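Local structure of putative uncharacterized protein (Mycobacterium avium, 2Z6V) at residues D25-T28 against D32-K35; Q74-D79 against S291-T296; L84-Q89 against V141-P146; D274-T279 against E401-F406. The protein probably catalyses transfer of a sulfonate group from a nucleotide donor such as PAPS to an acceptor whose identity is not established. All blocks are in the same frame, centred on the assembly; numbering follows the deposited sequence.

Interaction 1: D25-T28 against D32-K35; sequences DNIT and DVFK
The loop 25-28 runs up to the first turns of helix 30-41 and comes nearest to it where the CA atoms of I27 and D32 lie 5.5 Å apart. From there the carboxylate of D32 reaches back toward the incoming chain. Its OD2 accepts a bond from T28 N at 3.0 Å, with 153° at the hydrogen. The amide arrives on the anti side of that oxygen, 30° out of the carboxylate plane. The same OD2 takes a second bond, from T29 N, so two successive backbone amides grip one oxygen ahead of the helix. D32 has CG beside its own backbone N (chi1 -68°), which turns the carboxylate back toward the amides of T28 and T29. D32 is the third residue of helix 30-41, and its bond to T29 N recalls the one made by the third helical residue in a capping box. The other oxygen, OD1, has K35 NZ one turn on at 3.8 Å, a long salt bridge. The methyl CG2 of T28 lies beside OD2, while OG1 of the same residue is turned to the other side. On the inner side the contact is apolar: I27 CG2 meets V33 CG2 at 3.7 Å, the two branched side chains crossing at a slant. I27 also packs on L77 of helix 70-96, and V33 on L55 and V59 of helix 50-64.

Interaction 2: Q74-D79 against S291-T296; sequences QRVLDD and SLVMNT
R75 and V293 bring the long helix 70-96 against the last part of helix 287-293, within the helical layer of the sulfotransferase fold. Their CA atoms, 7.1 Å apart, are the nearest pair between the two segments.

Apolar packing does most of the joining. V293 CG1 sits against the aliphatic stem of R75, 3.6 Å from R75 CG, and the two side chains cross at about a right angle. The other methyl of the valine, CG2, faces V76 CG2 more loosely at 4.3 Å, so V293 spreads its two branches over two successive residues of the helix. V76 continues inward onto I58 and V62 of helix 50-64, and V293 onto F68. No hydrogen bond joins the two segments, although V293 and N295 make backbone hydrogen bonds with T69 and V67, in the chain leading to helix 70-96. The side chain of V293 is about 11 Å from the bound palmitic acid.

The charged pair lies within helix 70-96. R75 leaves the backbone with CG anti to N (chi1 160°), then bends at chi2 and chi3, which places its guanidinium beside D79, one turn later. R75 NH1 and D79 OD2 are 3.1 Å apart, but the oxygen stands well out of the guanidinium plane and no N-H points at it, so this salt bridge rests on charge alone. At the edge of the same group, close to its plane, L292 CD1 touches R75 NH2 at 3.8 Å.

Interaction 3: L84-Q89 against V141-P146; sequences LGRRLQ and VHPIPP
V141 meets helix 70-96 through its carbonyl: R86 NE donates to V141 O at 3.2 Å, with 149° at the hydrogen. The donor approaches from beside the carbonyl rather than end-on, the C=O...NE angle being 110°, and the oxygen is somewhat tilted from the guanidinium plane. V141 turns its CG1 methyl over one face of the next ring, that of H142. The imidazole takes part through solvent: water 2 lies at the ring edge, 2.7 Å from H142 ND1, and accepts from Q89 NE2 at 2.9 Å. P143 then comes toward the helix, its CD 4.0 Å from R86 CG, so the arginine stem rests against the pyrrolidine while NE is engaged upstream. At I144 the side chain lies against the helix backbone, CG1 being 3.4 Å from Q89 O. Q89 extends beyond CG, its CG beside the backbone N (chi1 -66°), and this carries the amide to the waters. Water 1 donates both to Q89 OE1, at 2.9 Å, and to I144 O, at 2.6 Å, so both ends of the glutamine amide are bridged to the loop. A cis peptide then leads into P145, whose carbonyl accepts from R157. The whole is a partly hydrated surface contact in which the loop after edge strand 132-134 of the five-stranded parallel sheet lies along helix 70-96, between it and helix 224-238, as part of the alpha/beta sulfotransferase fold.

Interaction 4: D274-T279 against E401-F406; sequences DPYKAT and EYLDTF
P275 O is gripped twice from one residue: T279 OG1 donates to it at 2.8 Å and T279 N at 3.0 Å, reaching it from opposite faces of the carbonyl plane. The hydroxyl lies well toward the far end of the carbonyl, with a C=O...OG1 angle of 154°. Ahead of this first turn D274 serves as N-cap, its OD1 accepting from K277 N at 3.1 Å from above the carboxylate plane and, weakly, from Y276 N. The second carboxylate oxygen, OD2, is bonded to E411 N and Y383 OH, so the cap is itself held by the C-terminal part of the chain. Across the contact the meeting is apolar. L403, with CG beside its backbone N (chi1 -72°), sends its two methyls to different partners: CD2 packs on P275 CD at 3.6 Å, and CD1 lies 3.4 Å from Y276 OH, at the end of the phenol. Y402 adds its ring carbon CE2, 4.3 Å from P275 CB, while its hydroxyl bonds to H272 ND1. The axes of the short helical segments 275-279 and 401-405 come no closer than 12.6 Å, at 133° between their directions, so side chains alone bridge the gap. Helix 275-285 follows strand 267-272 after a short turn and has helix 301-326 at A278 and T279 through M312; beyond helix 392-405, F406 packs among W270 and H272 of that strand and H333 of strand 331-335.

Interactions 1, 2 and 3 lie on one side of the chain, and helix 70-96 connects them. Interactions 2 and 3 use it directly, about 5 Å apart at their nearest atoms, while interaction 1 touches both: I27 and V33 pack on L77, and F34 on L84 and L88. Interaction 4 lies farther off, its centre 43 Å from that of interaction 1, and is the buried one. There no polar bond crosses between the two segments. Interaction 3, at the surface, relies on waters and an arginine-carbonyl bond. Of the partly buried two, interaction 1 pairs a carboxylate-amide bond with a small apolar contact, whereas interaction 2 packs on an arginine stem without a hydrogen bond.

Interaction 1: D25-T28 against D32-K35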
loop_
_atom_site.group_PDB
_atom_site.type_symbol
_atom_site.label_atom_id
_atom_site.label_comp_id
_atom_site.label_asym_id
_atom_site.label_seq_id
_atom_site.Cartn_x
_atom_site.Cartn_y
_atom_site.Cartn_z
ATOM N N ASP A 25 16.063 -21.203 11.162
ATOM C CA ASP A 25 16.827 -22.343 10.678
ATOM C C ASP A 25 15.886 -23.522 10.496
ATOM O O ASP A 25 16.019 -24.301 9.553
ATOM C CB ASP A 25 17.923 -22.706 11.683
ATOM C CG ASP A 25 18.888 -21.557 11.936
ATOM O OD1 ASP A 25 19.670 -21.213 11.021
ATOM O OD2 ASP A 25 18.860 -20.992 13.052
ATOM N N ASN A 26 14.919 -23.629 11.402
ATOM C CA ASN A 26 13.947 -24.715 11.384
ATOM C C ASN A 26 12.597 -24.306 10.792
ATOM O O ASN A 26 11.574 -24.934 11.071
ATOM C CB ASN A 26 13.743 -25.234 12.811
ATOM C CG ASN A 26 15.056 -25.581 13.504
ATOM O OD1 ASN A 26 15.085 -25.850 14.710
ATOM N ND2 ASN A 26 16.150 -25.579 12.742
ATOM N N ILE A 27 12.590 -23.249 9.985
ATOM C CA ILE A 27 11.354 -22.790 9.361
ATOM C C ILE A 27 11.238 -23.360 7.953
ATOM O O ILE A 27 11.851 -22.862 7.008
ATOM C CB ILE A 27 11.289 -21.250 9.302
ATOM C CG1 ILE A 27 11.115 -20.694 10.717
ATOM C CG2 ILE A 27 10.142 -20.808 8.390
ATOM C CD1 ILE A 27 10.937 -19.199 10.772
ATOM N N THR A 28 10.438 -24.410 7.824
ATOM C CA THR A 28 10.258 -25.067 6.542
ATOM C C THR A 28 8.843 -24.900 5.973
ATOM O O THR A 28 8.653 -24.953 4.756
ATOM C CB THR A 28 10.633 -26.578 6.662
ATOM O OG1 THR A 28 10.318 -27.261 5.443
ATOM C CG2 THR A 28 9.895 -27.228 7.824
ATOM N N ASP A 32 5.204 -23.448 10.650
ATOM C CA ASP A 32 6.354 -23.165 11.503
ATOM C C ASP A 32 6.384 -21.671 11.771
ATOM O O ASP A 32 6.668 -21.230 12.887
ATOM C CB ASP A 32 7.664 -23.578 10.826
ATOM C CG ASP A 32 7.802 -25.086 10.676
ATOM O OD1 ASP A 32 7.487 -25.822 11.643
ATOM O OD2 ASP A 32 8.243 -25.528 9.593
ATOM N N VAL A 33 6.098 -20.895 10.730
ATOM C CA VAL A 33 6.059 -19.446 10.836
ATOM C C VAL A 33 4.965 -19.105 11.849
ATOM O O VAL A 33 5.134 -18.234 12.704
ATOM C CB VAL A 33 5.726 -18.807 9.465
ATOM C CG1 VAL A 33 5.490 -17.310 9.612
ATOM C CG2 VAL A 33 6.862 -19.060 8.496
ATOM N N PHE A 34 3.846 -19.814 11.756
ATOM C CA PHE A 34 2.746 -19.582 12.669
ATOM C C PHE A 34 3.187 -19.828 14.106
ATOM O O PHE A 34 2.902 -19.015 14.991
ATOM C CB PHE A 34 1.565 -20.491 12.341
ATOM C CG PHE A 34 0.365 -20.255 13.211
ATOM C CD1 PHE A 34 -0.645 -19.397 12.805
ATOM C CD2 PHE A 34 0.252 -20.879 14.450
ATOM C CE1 PHE A 34 -1.758 -19.160 13.624
ATOM C CE2 PHE A 34 -0.853 -20.651 15.277
ATOM C CZ PHE A 34 -1.859 -19.791 14.865
ATOM N N LYS A 35 3.879 -20.942 14.344
ATOM C CA LYS A 35 4.332 -21.268 15.697
ATOM C C LYS A 35 5.204 -20.169 16.287
ATOM O O LYS A 35 5.054 -19.805 17.454
ATOM C CB LYS A 35 5.107 -22.587 15.715
ATOM C CG LYS A 35 4.274 -23.807 15.384
ATOM C CD LYS A 35 5.078 -25.077 15.613
ATOM C CE LYS A 35 4.377 -26.309 15.045
ATOM N NZ LYS A 35 4.281 -26.250 13.552
#

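Interaction 2: Q74-D79 against S291-T296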
loop_
_atom_site.group_PDB
_atom_site.type_symbol
_atom_site.label_atom_id
_atom_site.label_comp_id
_atom_site.label_asym_id
_atom_site.label_seq_id
_atom_site.Cartn_x
_atom_site.Cartn_y
_atom_site.Cartn_z
ATOM N N GLN A 74 16.103 -14.955 5.749
ATOM C CA GLN A 74 15.737 -14.659 7.127
ATOM C C GLN A 74 14.905 -13.392 7.207
ATOM O O GLN A 74 13.910 -13.339 7.923
ATOM C CB GLN A 74 16.989 -14.509 7.988
ATOM C CG GLN A 74 17.822 -15.777 8.068
ATOM C CD GLN A 74 19.064 -15.601 8.914
ATOM O OE1 GLN A 74 18.979 -15.390 10.127
ATOM N NE2 GLN A 74 20.229 -15.678 8.277
ATOM N N ARG A 75 15.319 -12.371 6.471
ATOM C CA ARG A 75 14.604 -11.107 6.445
ATOM C C ARG A 75 13.132 -11.287 6.022
ATOM O O ARG A 75 12.216 -10.824 6.709
ATOM C CB ARG A 75 15.331 -10.159 5.498
ATOM C CG ARG A 75 14.513 -9.005 4.987
ATOM C CD ARG A 75 14.288 -7.917 6.007
ATOM N NE ARG A 75 14.193 -6.650 5.288
ATOM C CZ ARG A 75 13.475 -5.601 5.673
ATOM N NH1 ARG A 75 12.763 -5.646 6.795
ATOM N NH2 ARG A 75 13.463 -4.506 4.921
ATOM N N VAL A 76 12.904 -11.967 4.901
ATOM C CA VAL A 76 11.548 -12.194 4.428
ATOM C C VAL A 76 10.732 -13.002 5.430
ATOM O O VAL A 76 9.566 -12.695 5.681
ATOM C CB VAL A 76 11.528 -12.940 3.084
ATOM C CG1 VAL A 76 10.091 -13.158 2.640
ATOM C CG2 VAL A 76 12.284 -12.147 2.043
ATOM N N LEU A 77 11.338 -14.039 5.995
ATOM C CA LEU A 77 10.642 -14.870 6.969
ATOM C C LEU A 77 10.376 -14.090 8.256
ATOM O O LEU A 77 9.349 -14.283 8.913
ATOM C CB LEU A 77 11.458 -16.131 7.271
ATOM C CG LEU A 77 11.493 -17.171 6.147
ATOM C CD1 LEU A 77 12.539 -18.237 6.459
ATOM C CD2 LEU A 77 10.107 -17.793 5.990
ATOM N N ASP A 78 11.298 -13.204 8.616
ATOM C CA ASP A 78 11.125 -12.399 9.818
ATOM C C ASP A 78 9.954 -11.432 9.625
ATOM O O ASP A 78 9.152 -11.216 10.539
ATOM C CB ASP A 78 12.399 -11.611 10.136
ATOM C CG ASP A 78 12.330 -10.932 11.493
ATOM O OD1 ASP A 78 12.096 -11.643 12.498
ATOM O OD2 ASP A 78 12.501 -9.691 11.555
ATOM N N ASP A 79 9.858 -10.855 8.431
ATOM C CA ASP A 79 8.772 -9.932 8.138
ATOM C C ASP A 79 7.424 -10.667 8.107
ATOM O O ASP A 79 6.414 -10.152 8.590
ATOM C CB ASP A 79 9.018 -9.222 6.798
ATOM C CG ASP A 79 10.118 -8.170 6.886
ATOM O OD1 ASP A 79 10.183 -7.457 7.909
ATOM O OD2 ASP A 79 10.910 -8.039 5.928
ATOM N N SER A 291 17.744 -5.618 -3.875
ATOM C CA SER A 291 19.082 -5.471 -3.318
ATOM C C SER A 291 19.168 -5.801 -1.837
ATOM O O SER A 291 20.257 -6.069 -1.326
ATOM C CB SER A 291 19.608 -4.049 -3.547
ATOM O OG SER A 291 18.913 -3.098 -2.763
ATOM N N LEU A 292 18.032 -5.791 -1.147
ATOM C CA LEU A 292 18.032 -6.089 0.279
ATOM C C LEU A 292 18.035 -7.571 0.615
ATOM O O LEU A 292 18.528 -7.960 1.671
ATOM C CB LEU A 292 16.829 -5.444 0.974
ATOM C CG LEU A 292 16.785 -3.917 1.094
ATOM C CD1 LEU A 292 15.525 -3.511 1.848
ATOM C CD2 LEU A 292 18.028 -3.402 1.820
ATOM N N VAL A 293 17.496 -8.405 -0.270
ATOM C CA VAL A 293 17.429 -9.833 0.027
ATOM C C VAL A 293 17.823 -10.785 -1.096
ATOM O O VAL A 293 17.802 -12.000 -0.902
ATOM C CB VAL A 293 16.000 -10.221 0.495
ATOM C CG1 VAL A 293 15.537 -9.271 1.595
ATOM C CG2 VAL A 293 15.028 -10.192 -0.679
ATOM N N MET A 294 18.181 -10.248 -2.259
ATOM C CA MET A 294 18.552 -11.093 -3.397
ATOM C C MET A 294 19.954 -10.866 -3.946
ATOM O O MET A 294 20.542 -9.794 -3.781
ATOM C CB MET A 294 17.579 -10.883 -4.562
ATOM C CG MET A 294 16.145 -11.272 -4.308
ATOM S SD MET A 294 15.120 -10.771 -5.713
ATOM C CE MET A 294 13.995 -9.657 -4.921
ATOM N N ASN A 295 20.466 -11.896 -4.616
ATOM C CA ASN A 295 21.764 -11.840 -5.281
ATOM C C ASN A 295 21.432 -11.202 -6.627
ATOM O O ASN A 295 21.150 -11.899 -7.600
ATOM C CB ASN A 295 22.319 -13.253 -5.502
ATOM C CG ASN A 295 23.033 -13.805 -4.276
ATOM O OD1 ASN A 295 24.060 -13.268 -3.848
ATOM N ND2 ASN A 295 22.497 -14.884 -3.708
ATOM N N THR A 296 21.454 -9.874 -6.671
ATOM C CA THR A 296 21.107 -9.139 -7.880
ATOM C C THR A 296 21.738 -9.567 -9.202
ATOM O O THR A 296 21.154 -9.325 -10.262
ATOM C CB THR A 296 21.348 -7.628 -7.696
ATOM O OG1 THR A 296 22.666 -7.411 -7.187
ATOM C CG2 THR A 296 20.333 -7.045 -6.728
#

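Interaction 3: L84-Q89 against V141-P146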
loop_
_atom_site.group_PDB
_atom_site.type_symbol
_atom_site.label_atom_id
_atom_site.label_comp_id
_atom_site.label_asym_id
_atom_site.label_seq_id
_atom_site.Cartn_x
_atom_site.Cartn_y
_atom_site.Cartn_z
ATOM N N LEU A 84 2.208 -11.898 10.448
ATOM C CA LEU A 84 1.263 -12.884 10.954
ATOM C C LEU A 84 0.989 -12.652 12.436
ATOM O O LEU A 84 -0.119 -12.913 12.917
ATOM C CB LEU A 84 1.801 -14.306 10.733
ATOM C CG LEU A 84 0.859 -15.445 11.135
ATOM C CD1 LEU A 84 -0.456 -15.308 10.380
ATOM C CD2 LEU A 84 1.516 -16.788 10.838
ATOM N N GLY A 85 1.991 -12.156 13.156
ATOM C CA GLY A 85 1.818 -11.881 14.571
ATOM C C GLY A 85 0.766 -10.804 14.783
ATOM O O GLY A 85 -0.010 -10.862 15.743
ATOM N N ARG A 86 0.741 -9.812 13.888
ATOM C CA ARG A 86 -0.240 -8.731 13.967
ATOM C C ARG A 86 -1.631 -9.317 13.802
ATOM O O ARG A 86 -2.572 -8.949 14.512
ATOM C CB ARG A 86 0.010 -7.705 12.867
ATOM C CG ARG A 86 1.147 -6.775 13.171
ATOM C CD ARG A 86 1.840 -6.330 11.914
ATOM N NE ARG A 86 3.197 -5.945 12.250
ATOM C CZ ARG A 86 4.212 -5.966 11.402
ATOM N NH1 ARG A 86 4.026 -6.356 10.146
ATOM N NH2 ARG A 86 5.419 -5.614 11.825
ATOM N N ARG A 87 -1.743 -10.233 12.846
ATOM C CA ARG A 87 -2.996 -10.913 12.556
ATOM C C ARG A 87 -3.471 -11.585 13.843
ATOM O O ARG A 87 -4.640 -11.512 14.187
ATOM C CB ARG A 87 -2.758 -11.946 11.450
ATOM C CG ARG A 87 -3.970 -12.753 11.029
ATOM C CD ARG A 87 -5.003 -11.904 10.356
ATOM N NE ARG A 87 -6.068 -12.732 9.799
ATOM C CZ ARG A 87 -6.017 -13.332 8.613
ATOM N NH1 ARG A 87 -4.942 -13.203 7.837
ATOM N NH2 ARG A 87 -7.049 -14.054 8.196
ATOM N N LEU A 88 -2.547 -12.223 14.556
ATOM C CA LEU A 88 -2.867 -12.895 15.813
ATOM C C LEU A 88 -3.297 -11.902 16.881
ATOM O O LEU A 88 -4.236 -12.155 17.637
ATOM C CB LEU A 88 -1.657 -13.685 16.323
ATOM C CG LEU A 88 -1.300 -14.935 15.518
ATOM C CD1 LEU A 88 -0.005 -15.537 16.026
ATOM C CD2 LEU A 88 -2.442 -15.929 15.624
ATOM N N GLN A 89 -2.599 -10.771 16.941
ATOM C CA GLN A 89 -2.904 -9.736 17.921
ATOM C C GLN A 89 -4.278 -9.105 17.700
ATOM O O GLN A 89 -5.008 -8.847 18.656
ATOM C CB GLN A 89 -1.817 -8.654 17.897
ATOM C CG GLN A 89 -0.460 -9.146 18.362
ATOM C CD GLN A 89 0.546 -8.024 18.543
ATOM O OE1 GLN A 89 0.309 -7.074 19.286
ATOM N NE2 GLN A 89 1.683 -8.135 17.867
ATOM N N VAL A 141 2.338 -1.716 12.438
ATOM C CA VAL A 141 3.444 -2.378 13.107
ATOM C C VAL A 141 2.948 -2.876 14.470
ATOM O O VAL A 141 3.124 -4.044 14.818
ATOM C CB VAL A 141 4.640 -1.413 13.308
ATOM C CG1 VAL A 141 5.715 -2.062 14.188
ATOM C CG2 VAL A 141 5.224 -1.049 11.958
ATOM N N HIS A 142 2.318 -1.986 15.229
ATOM C CA HIS A 142 1.783 -2.335 16.546
ATOM C C HIS A 142 0.335 -1.857 16.680
ATOM O O HIS A 142 0.058 -0.898 17.398
ATOM C CB HIS A 142 2.632 -1.700 17.643
ATOM C CG HIS A 142 4.064 -2.129 17.614
ATOM N ND1 HIS A 142 4.441 -3.453 17.522
ATOM C CD2 HIS A 142 5.211 -1.414 17.685
ATOM C CE1 HIS A 142 5.759 -3.534 17.538
ATOM N NE2 HIS A 142 6.251 -2.311 17.637
ATOM N N PRO A 143 -0.607 -2.540 16.007
ATOM C CA PRO A 143 -2.030 -2.174 16.043
ATOM C C PRO A 143 -2.760 -2.278 17.384
ATOM O O PRO A 143 -3.568 -1.409 17.718
ATOM C CB PRO A 143 -2.647 -3.096 14.991
ATOM C CG PRO A 143 -1.819 -4.335 15.125
ATOM C CD PRO A 143 -0.408 -3.773 15.220
ATOM N N ILE A 144 -2.465 -3.329 18.141
ATOM C CA ILE A 144 -3.126 -3.589 19.415
ATOM C C ILE A 144 -2.301 -3.185 20.631
ATOM O O ILE A 144 -1.129 -3.548 20.735
ATOM C CB ILE A 144 -3.472 -5.107 19.524
ATOM C CG1 ILE A 144 -4.342 -5.518 18.335
ATOM C CG2 ILE A 144 -4.170 -5.414 20.844
ATOM C CD1 ILE A 144 -5.561 -4.634 18.118
ATOM N N PRO A 145 -2.904 -2.439 21.579
ATOM C CA PRO A 145 -4.286 -1.926 21.632
ATOM C C PRO A 145 -4.381 -0.587 20.890
ATOM O O PRO A 145 -3.415 0.164 20.847
ATOM C CB PRO A 145 -4.552 -1.753 23.136
ATOM C CG PRO A 145 -3.389 -2.445 23.822
ATOM C CD PRO A 145 -2.242 -2.241 22.874
ATOM N N PRO A 146 -5.555 -0.260 20.326
ATOM C CA PRO A 146 -5.694 1.009 19.592
ATOM C C PRO A 146 -5.575 2.249 20.478
ATOM O O PRO A 146 -5.887 2.209 21.673
ATOM C CB PRO A 146 -7.065 0.873 18.933
ATOM C CG PRO A 146 -7.842 0.108 19.980
ATOM C CD PRO A 146 -6.855 -0.947 20.460
HETATM O O HOH W 1 0.192 -4.283 18.606
HETATM O O HOH W 2 3.383 -5.959 17.147
#

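Interaction 4: D274-T279 against E401-F406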
loop_
_atom_site.group_PDB
_atom_site.type_symbol
_atom_site.label_atom_id
_atom_site.label_comp_id
_atom_site.label_asym_id
_atom_site.label_seq_id
_atom_site.Cartn_x
_atom_site.Cartn_y
_atom_site.Cartn_z
ATOM N N ASP A 274 1.093 9.782 -16.183
ATOM C CA ASP A 274 1.689 9.223 -17.393
ATOM C C ASP A 274 1.968 7.741 -17.113
ATOM O O ASP A 274 2.791 7.410 -16.262
ATOM C CB ASP A 274 3.001 9.961 -17.675
ATOM C CG ASP A 274 3.645 9.546 -18.976
ATOM O OD1 ASP A 274 3.633 8.335 -19.296
ATOM O OD2 ASP A 274 4.178 10.444 -19.668
ATOM N N PRO A 275 1.282 6.830 -17.822
ATOM C CA PRO A 275 1.474 5.384 -17.621
ATOM C C PRO A 275 2.861 4.849 -17.981
ATOM O O PRO A 275 3.347 3.903 -17.357
ATOM C CB PRO A 275 0.379 4.769 -18.487
ATOM C CG PRO A 275 0.279 5.753 -19.621
ATOM C CD PRO A 275 0.314 7.087 -18.902
ATOM N N TYR A 276 3.489 5.444 -18.995
ATOM C CA TYR A 276 4.818 5.016 -19.422
ATOM C C TYR A 276 5.815 5.367 -18.319
ATOM O O TYR A 276 6.687 4.565 -17.972
ATOM C CB TYR A 276 5.204 5.718 -20.728
ATOM C CG TYR A 276 4.173 5.565 -21.828
ATOM C CD1 TYR A 276 3.763 4.304 -22.252
ATOM C CD2 TYR A 276 3.606 6.684 -22.443
ATOM C CE1 TYR A 276 2.817 4.157 -23.262
ATOM C CE2 TYR A 276 2.655 6.548 -23.457
ATOM C CZ TYR A 276 2.271 5.282 -23.861
ATOM O OH TYR A 276 1.358 5.127 -24.876
ATOM N N LYS A 277 5.667 6.567 -17.765
ATOM C CA LYS A 277 6.533 7.038 -16.699
ATOM C C LYS A 277 6.359 6.127 -15.483
ATOM O O LYS A 277 7.325 5.572 -14.955
ATOM C CB LYS A 277 6.150 8.470 -16.331
ATOM C CG LYS A 277 7.299 9.364 -15.885
ATOM C CD LYS A 277 7.937 8.907 -14.592
ATOM C CE LYS A 277 9.013 9.891 -14.141
ATOM N NZ LYS A 277 9.659 9.474 -12.861
ATOM N N ALA A 278 5.114 5.961 -15.054
ATOM C CA ALA A 278 4.813 5.132 -13.902
ATOM C C ALA A 278 5.355 3.712 -14.031
ATOM O O ALA A 278 5.754 3.111 -13.039
ATOM C CB ALA A 278 3.310 5.097 -13.672
ATOM N N THR A 279 5.378 3.178 -15.247
ATOM C CA THR A 279 5.863 1.820 -15.470
ATOM C C THR A 279 7.360 1.688 -15.220
ATOM O O THR A 279 7.816 0.746 -14.569
ATOM C CB THR A 279 5.547 1.354 -16.903
ATOM O OG1 THR A 279 4.127 1.235 -17.058
ATOM C CG2 THR A 279 6.201 0.008 -17.194
ATOM N N GLU A 401 -6.577 2.141 -24.257
ATOM C CA GLU A 401 -7.899 2.527 -23.775
ATOM C C GLU A 401 -7.751 3.560 -22.672
ATOM O O GLU A 401 -8.333 4.637 -22.729
ATOM C CB GLU A 401 -8.648 1.314 -23.221
ATOM C CG GLU A 401 -10.129 1.570 -22.970
ATOM C CD GLU A 401 -10.752 0.582 -21.994
ATOM O OE1 GLU A 401 -10.380 -0.613 -22.016
ATOM O OE2 GLU A 401 -11.631 1.007 -21.209
ATOM N N TYR A 402 -6.957 3.211 -21.668
ATOM C CA TYR A 402 -6.697 4.075 -20.528
ATOM C C TYR A 402 -6.393 5.519 -20.929
ATOM O O TYR A 402 -7.011 6.457 -20.421
ATOM C CB TYR A 402 -5.525 3.509 -19.725
ATOM C CG TYR A 402 -5.201 4.288 -18.473
ATOM C CD1 TYR A 402 -6.122 4.377 -17.433
ATOM C CD2 TYR A 402 -3.968 4.925 -18.319
ATOM C CE1 TYR A 402 -5.829 5.076 -16.273
ATOM C CE2 TYR A 402 -3.665 5.628 -17.160
ATOM C CZ TYR A 402 -4.601 5.697 -16.141
ATOM O OH TYR A 402 -4.325 6.381 -14.980
ATOM N N LEU A 403 -5.430 5.699 -21.828
ATOM C CA LEU A 403 -5.058 7.039 -22.266
ATOM C C LEU A 403 -6.167 7.657 -23.093
ATOM O O LEU A 403 -6.289 8.880 -23.175
ATOM C CB LEU A 403 -3.761 7.005 -23.083
ATOM C CG LEU A 403 -2.482 6.741 -22.284
ATOM C CD1 LEU A 403 -1.316 6.522 -23.226
ATOM C CD2 LEU A 403 -2.215 7.916 -21.357
ATOM N N ASP A 404 -6.988 6.806 -23.696
ATOM C CA ASP A 404 -8.077 7.286 -24.520
ATOM C C ASP A 404 -9.273 7.761 -23.706
ATOM O O ASP A 404 -9.965 8.705 -24.098
ATOM C CB ASP A 404 -8.525 6.197 -25.488
ATOM C CG ASP A 404 -9.603 6.677 -26.421
ATOM O OD1 ASP A 404 -9.329 7.619 -27.196
ATOM O OD2 ASP A 404 -10.723 6.123 -26.372
ATOM N N THR A 405 -9.526 7.118 -22.573
ATOM C CA THR A 405 -10.656 7.516 -21.756
ATOM C C THR A 405 -10.325 8.621 -20.751
ATOM O O THR A 405 -11.206 9.379 -20.348
ATOM C CB THR A 405 -11.273 6.291 -21.025
ATOM O OG1 THR A 405 -11.364 6.553 -19.620
ATOM C CG2 THR A 405 -10.449 5.054 -21.261
ATOM N N PHE A 406 -9.059 8.726 -20.361
ATOM C CA PHE A 406 -8.635 9.741 -19.400
ATOM C C PHE A 406 -7.629 10.712 -20.010
ATOM O O PHE A 406 -6.651 10.303 -20.628
ATOM C CB PHE A 406 -8.030 9.072 -18.166
ATOM C CG PHE A 406 -9.006 8.233 -17.398
ATOM C CD1 PHE A 406 -10.096 8.818 -16.768
ATOM C CD2 PHE A 406 -8.838 6.854 -17.305
ATOM C CE1 PHE A 406 -11.011 8.046 -16.055
ATOM C CE2 PHE A 406 -9.748 6.067 -16.592
ATOM C CZ PHE A 406 -10.837 6.666 -15.965
#